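Local coordinates for inactive glucansucrase (Lactobacillus reuteri, PDB 5JBD), which is an inactive member of the glucansucrase family, a glycoside hydrolase family 70 protein built round a TIM-type barrel, at residues F681-Y695 against L737-V749. Sequence-based numbering, arbitrary orientation.
Sequences FSDLGITDFWMAPAY and LHKAGLKVQEDIV
Trp690 and Asp747 meet where the parallel strands 688-691 and 743-748 near their C-terminal ends. The indole NE1 lies 3.0 Å from Asp747 OD2 and, although the acceptor sits in the ring plane, the bond reaches the carboxylate from above its plane, the two planes being 59° apart. Tyr707 also binds OD2 and Arg281 forms a salt bridge with OD1, which together should fix the rotation of this buried acid. On the same face of the sheet, Gln745 bends at its second torsion (chi2 82°) and brings NE2 to the anti lone pair of Asp688 OD1 at 2.8 Å, while its OE1 is taken by Tyr319. Asp688 OD2 is held separately by Thr687 OG1 and His650.

The opposite face carries Phe689, Met691, Val744 and Glu746. Leu737 CD1 rests over one face of the Phe689 ring, 4.0 Å from its centroid, a CH-pi contact; Leu742 CD2 approaches the same ring obliquely and also touches Ile686 CG2. Met691 CG packs on Val744 CG1 at 3.5 Å. Farther along, Glu746, bent at chi2, reaches the loop that follows strand 688-691: its OE2 accepts the Ala694 N-H through the syn lone pair, and its OE1 lies 2.8 Å from Ala692 O, so the acid probably carries a proton. Tyr695 OH donates to Asp747 O at 2.7 Å, tying the loop to strand 743-748. At the other end of the contact, one water bridges Ser682 OG and Ala740 O.

Four backbone bonds, from Lys743 N to Thr687 O through Met691 N to Gln745 O, keep the strands in parallel register. Each strand follows a helix that closes in a Schellman turn at Gly685 or Gly741, the repeated alpha-beta connection of a TIM barrel.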
# COMPACT_ATOMS: atom_id res chain seq x y z
N PHE A 681 15.57 -6.62 -19.67
CA PHE A 681 15.70 -6.79 -18.21
C PHE A 681 16.81 -7.79 -17.86
O PHE A 681 17.59 -7.58 -16.92
CB PHE A 681 14.37 -7.20 -17.57
CG PHE A 681 13.23 -6.25 -17.87
CD1 PHE A 681 13.28 -4.93 -17.45
CD2 PHE A 681 12.11 -6.67 -18.57
CE1 PHE A 681 12.25 -4.05 -17.73
CE2 PHE A 681 11.06 -5.80 -18.85
CZ PHE A 681 11.13 -4.48 -18.43
N SER A 682 16.87 -8.88 -18.63
CA SER A 682 17.97 -9.84 -18.55
C SER A 682 19.34 -9.19 -18.84
O SER A 682 20.30 -9.40 -18.08
CB SER A 682 17.75 -10.99 -19.54
OG SER A 682 18.81 -11.93 -19.44
N ASP A 683 19.40 -8.40 -19.91
CA ASP A 683 20.65 -7.70 -20.29
C ASP A 683 21.15 -6.74 -19.19
O ASP A 683 22.35 -6.54 -19.04
CB ASP A 683 20.45 -6.92 -21.62
CG ASP A 683 20.23 -7.84 -22.83
OD1 ASP A 683 20.36 -9.08 -22.69
OD2 ASP A 683 19.88 -7.32 -23.92
N LEU A 684 20.22 -6.16 -18.43
CA LEU A 684 20.54 -5.31 -17.29
C LEU A 684 20.90 -6.07 -16.00
O LEU A 684 21.17 -5.44 -14.96
CB LEU A 684 19.38 -4.34 -17.03
CG LEU A 684 19.07 -3.34 -18.15
CD1 LEU A 684 17.90 -2.45 -17.75
CD2 LEU A 684 20.28 -2.49 -18.51
N GLY A 685 20.92 -7.40 -16.05
CA GLY A 685 21.24 -8.22 -14.88
C GLY A 685 20.15 -8.33 -13.82
O GLY A 685 20.43 -8.73 -12.68
N ILE A 686 18.91 -7.98 -14.17
CA ILE A 686 17.78 -8.15 -13.25
C ILE A 686 17.49 -9.64 -13.18
O ILE A 686 17.37 -10.31 -14.22
CB ILE A 686 16.53 -7.38 -13.73
CG1 ILE A 686 16.80 -5.87 -13.70
CG2 ILE A 686 15.33 -7.72 -12.86
CD1 ILE A 686 15.87 -5.07 -14.57
N THR A 687 17.44 -10.18 -11.97
CA THR A 687 17.15 -11.60 -11.77
C THR A 687 15.74 -11.85 -11.20
O THR A 687 15.20 -12.95 -11.36
CB THR A 687 18.18 -12.24 -10.81
OG1 THR A 687 18.05 -11.66 -9.52
CG2 THR A 687 19.61 -12.06 -11.32
N ASP A 688 15.17 -10.84 -10.54
CA ASP A 688 13.91 -10.97 -9.82
C ASP A 688 13.03 -9.77 -10.11
O ASP A 688 13.39 -8.63 -9.80
CB ASP A 688 14.20 -11.11 -8.33
CG ASP A 688 14.80 -12.46 -7.99
OD1 ASP A 688 14.03 -13.45 -7.85
OD2 ASP A 688 16.05 -12.54 -7.90
N PHE A 689 11.87 -10.03 -10.71
CA PHE A 689 10.97 -8.98 -11.24
C PHE A 689 9.79 -8.82 -10.30
O PHE A 689 8.94 -9.72 -10.20
CB PHE A 689 10.54 -9.37 -12.66
CG PHE A 689 10.10 -8.21 -13.53
CD1 PHE A 689 8.76 -7.85 -13.59
CD2 PHE A 689 11.01 -7.52 -14.31
CE1 PHE A 689 8.35 -6.80 -14.40
CE2 PHE A 689 10.60 -6.46 -15.13
CZ PHE A 689 9.27 -6.11 -15.17
N TRP A 690 9.74 -7.69 -9.59
CA TRP A 690 8.65 -7.37 -8.68
C TRP A 690 7.53 -6.71 -9.48
O TRP A 690 7.67 -5.59 -10.00
CB TRP A 690 9.16 -6.49 -7.51
CG TRP A 690 8.16 -5.76 -6.66
CD1 TRP A 690 6.82 -5.98 -6.57
CD2 TRP A 690 8.45 -4.67 -5.78
NE1 TRP A 690 6.25 -5.10 -5.68
CE2 TRP A 690 7.22 -4.28 -5.19
CE3 TRP A 690 9.61 -3.98 -5.44
CZ2 TRP A 690 7.13 -3.21 -4.28
CZ3 TRP A 690 9.53 -2.93 -4.53
CH2 TRP A 690 8.30 -2.57 -3.95
N MET A 691 6.41 -7.43 -9.57
CA MET A 691 5.22 -6.95 -10.28
C MET A 691 4.24 -6.29 -9.31
O MET A 691 4.04 -6.75 -8.19
CB MET A 691 4.54 -8.09 -11.03
CG MET A 691 5.47 -8.76 -12.02
SD MET A 691 4.71 -9.53 -13.46
CE MET A 691 4.17 -8.04 -14.30
N ALA A 692 3.63 -5.21 -9.79
CA ALA A 692 2.62 -4.47 -9.04
C ALA A 692 1.51 -5.39 -8.54
O ALA A 692 1.23 -6.41 -9.17
CB ALA A 692 2.03 -3.37 -9.91
N PRO A 693 0.86 -5.01 -7.43
CA PRO A 693 -0.32 -5.77 -7.03
C PRO A 693 -1.33 -5.74 -8.18
O PRO A 693 -1.72 -4.67 -8.64
CB PRO A 693 -0.85 -5.00 -5.81
CG PRO A 693 -0.33 -3.61 -6.00
CD PRO A 693 1.03 -3.81 -6.59
N ALA A 694 -1.72 -6.92 -8.66
CA ALA A 694 -2.39 -7.06 -9.94
C ALA A 694 -3.91 -7.12 -9.83
O ALA A 694 -4.60 -7.25 -10.83
CB ALA A 694 -1.85 -8.29 -10.65
N TYR A 695 -4.43 -6.93 -8.61
CA TYR A 695 -5.83 -7.18 -8.25
C TYR A 695 -6.70 -6.09 -8.85
O TYR A 695 -6.21 -5.00 -9.19
CB TYR A 695 -5.96 -7.25 -6.71
CG TYR A 695 -4.78 -7.99 -6.11
CD1 TYR A 695 -4.60 -9.35 -6.35
CD2 TYR A 695 -3.78 -7.31 -5.41
CE1 TYR A 695 -3.49 -10.02 -5.87
CE2 TYR A 695 -2.67 -7.98 -4.93
CZ TYR A 695 -2.53 -9.34 -5.18
OH TYR A 695 -1.44 -10.03 -4.71
N LEU A 737 9.14 -13.32 -19.25
CA LEU A 737 10.22 -13.07 -18.29
C LEU A 737 10.94 -14.37 -17.92
O LEU A 737 12.17 -14.41 -17.84
CB LEU A 737 9.69 -12.37 -17.04
CG LEU A 737 9.16 -10.95 -17.29
CD1 LEU A 737 8.36 -10.45 -16.11
CD2 LEU A 737 10.30 -9.98 -17.59
N HIS A 738 10.17 -15.45 -17.69
CA HIS A 738 10.75 -16.76 -17.45
C HIS A 738 11.64 -17.22 -18.60
O HIS A 738 12.73 -17.71 -18.37
CB HIS A 738 9.66 -17.82 -17.21
CG HIS A 738 9.05 -17.78 -15.85
ND1 HIS A 738 7.82 -18.33 -15.58
CD2 HIS A 738 9.51 -17.28 -14.67
CE1 HIS A 738 7.53 -18.16 -14.31
NE2 HIS A 738 8.53 -17.51 -13.73
N LYS A 739 11.17 -17.01 -19.84
CA LYS A 739 11.94 -17.36 -21.05
C LYS A 739 13.30 -16.63 -21.09
O LYS A 739 14.34 -17.21 -21.46
CB LYS A 739 11.09 -17.05 -22.29
CG LYS A 739 11.55 -17.69 -23.61
CD LYS A 739 10.46 -17.52 -24.68
CE LYS A 739 10.62 -18.43 -25.90
NZ LYS A 739 12.04 -18.73 -26.26
N ALA A 740 13.30 -15.37 -20.65
CA ALA A 740 14.52 -14.57 -20.55
C ALA A 740 15.43 -14.92 -19.37
O ALA A 740 16.52 -14.37 -19.25
CB ALA A 740 14.15 -13.10 -20.50
N GLY A 741 14.99 -15.82 -18.48
CA GLY A 741 15.80 -16.34 -17.38
C GLY A 741 15.55 -15.69 -16.02
O GLY A 741 16.29 -15.94 -15.09
N LEU A 742 14.51 -14.85 -15.91
CA LEU A 742 14.16 -14.18 -14.64
C LEU A 742 13.18 -15.01 -13.84
O LEU A 742 12.48 -15.88 -14.39
CB LEU A 742 13.50 -12.81 -14.90
CG LEU A 742 14.46 -11.66 -15.23
CD1 LEU A 742 15.09 -11.85 -16.59
CD2 LEU A 742 13.76 -10.31 -15.14
N LYS A 743 13.12 -14.72 -12.54
CA LYS A 743 12.01 -15.16 -11.69
C LYS A 743 11.17 -13.94 -11.40
O LYS A 743 11.66 -12.81 -11.48
CB LYS A 743 12.52 -15.79 -10.39
CG LYS A 743 13.38 -17.04 -10.61
CD LYS A 743 12.58 -18.20 -11.17
CE LYS A 743 13.42 -19.48 -11.17
NZ LYS A 743 14.15 -19.62 -12.44
N VAL A 744 9.90 -14.18 -11.07
CA VAL A 744 8.91 -13.11 -10.93
C VAL A 744 8.18 -13.20 -9.59
O VAL A 744 7.68 -14.27 -9.23
CB VAL A 744 7.87 -13.19 -12.07
CG1 VAL A 744 7.02 -11.92 -12.12
CG2 VAL A 744 8.54 -13.43 -13.43
N GLN A 745 8.08 -12.08 -8.88
CA GLN A 745 7.33 -12.02 -7.62
C GLN A 745 6.08 -11.17 -7.75
O GLN A 745 6.06 -10.20 -8.51
CB GLN A 745 8.19 -11.48 -6.48
CG GLN A 745 9.37 -12.38 -6.12
CD GLN A 745 10.59 -12.21 -7.02
OE1 GLN A 745 10.91 -11.10 -7.47
NE2 GLN A 745 11.27 -13.31 -7.31
N GLU A 746 5.04 -11.53 -7.02
CA GLU A 746 3.82 -10.71 -6.94
C GLU A 746 3.78 -10.04 -5.59
O GLU A 746 4.13 -10.63 -4.57
CB GLU A 746 2.55 -11.57 -7.15
CG GLU A 746 1.21 -10.88 -6.85
CD GLU A 746 0.87 -9.68 -7.73
OE1 GLU A 746 1.79 -8.99 -8.27
OE2 GLU A 746 -0.35 -9.39 -7.86
N ASP A 747 3.36 -8.79 -5.62
CA ASP A 747 3.06 -8.01 -4.43
C ASP A 747 1.78 -8.56 -3.83
O ASP A 747 0.70 -8.36 -4.39
CB ASP A 747 2.87 -6.54 -4.85
CG ASP A 747 3.20 -5.55 -3.76
OD1 ASP A 747 2.90 -5.84 -2.59
OD2 ASP A 747 3.77 -4.47 -4.10
N ILE A 748 1.90 -9.26 -2.71
CA ILE A 748 0.74 -9.89 -2.05
C ILE A 748 0.34 -8.99 -0.89
O ILE A 748 1.20 -8.52 -0.14
CB ILE A 748 0.99 -11.37 -1.62
CG1 ILE A 748 -0.31 -12.01 -1.12
CG2 ILE A 748 2.11 -11.51 -0.58
CD1 ILE A 748 -0.20 -13.50 -0.86
N VAL A 749 -0.97 -8.76 -0.75
CA VAL A 749 -1.50 -7.67 0.08
C VAL A 749 -2.54 -8.22 1.07
O VAL A 749 -3.74 -8.18 0.79
CB VAL A 749 -2.14 -6.57 -0.79
CG1 VAL A 749 -2.60 -5.38 0.07
CG2 VAL A 749 -1.15 -6.12 -1.85
O HOH W 1 18.62 -13.77 -17.60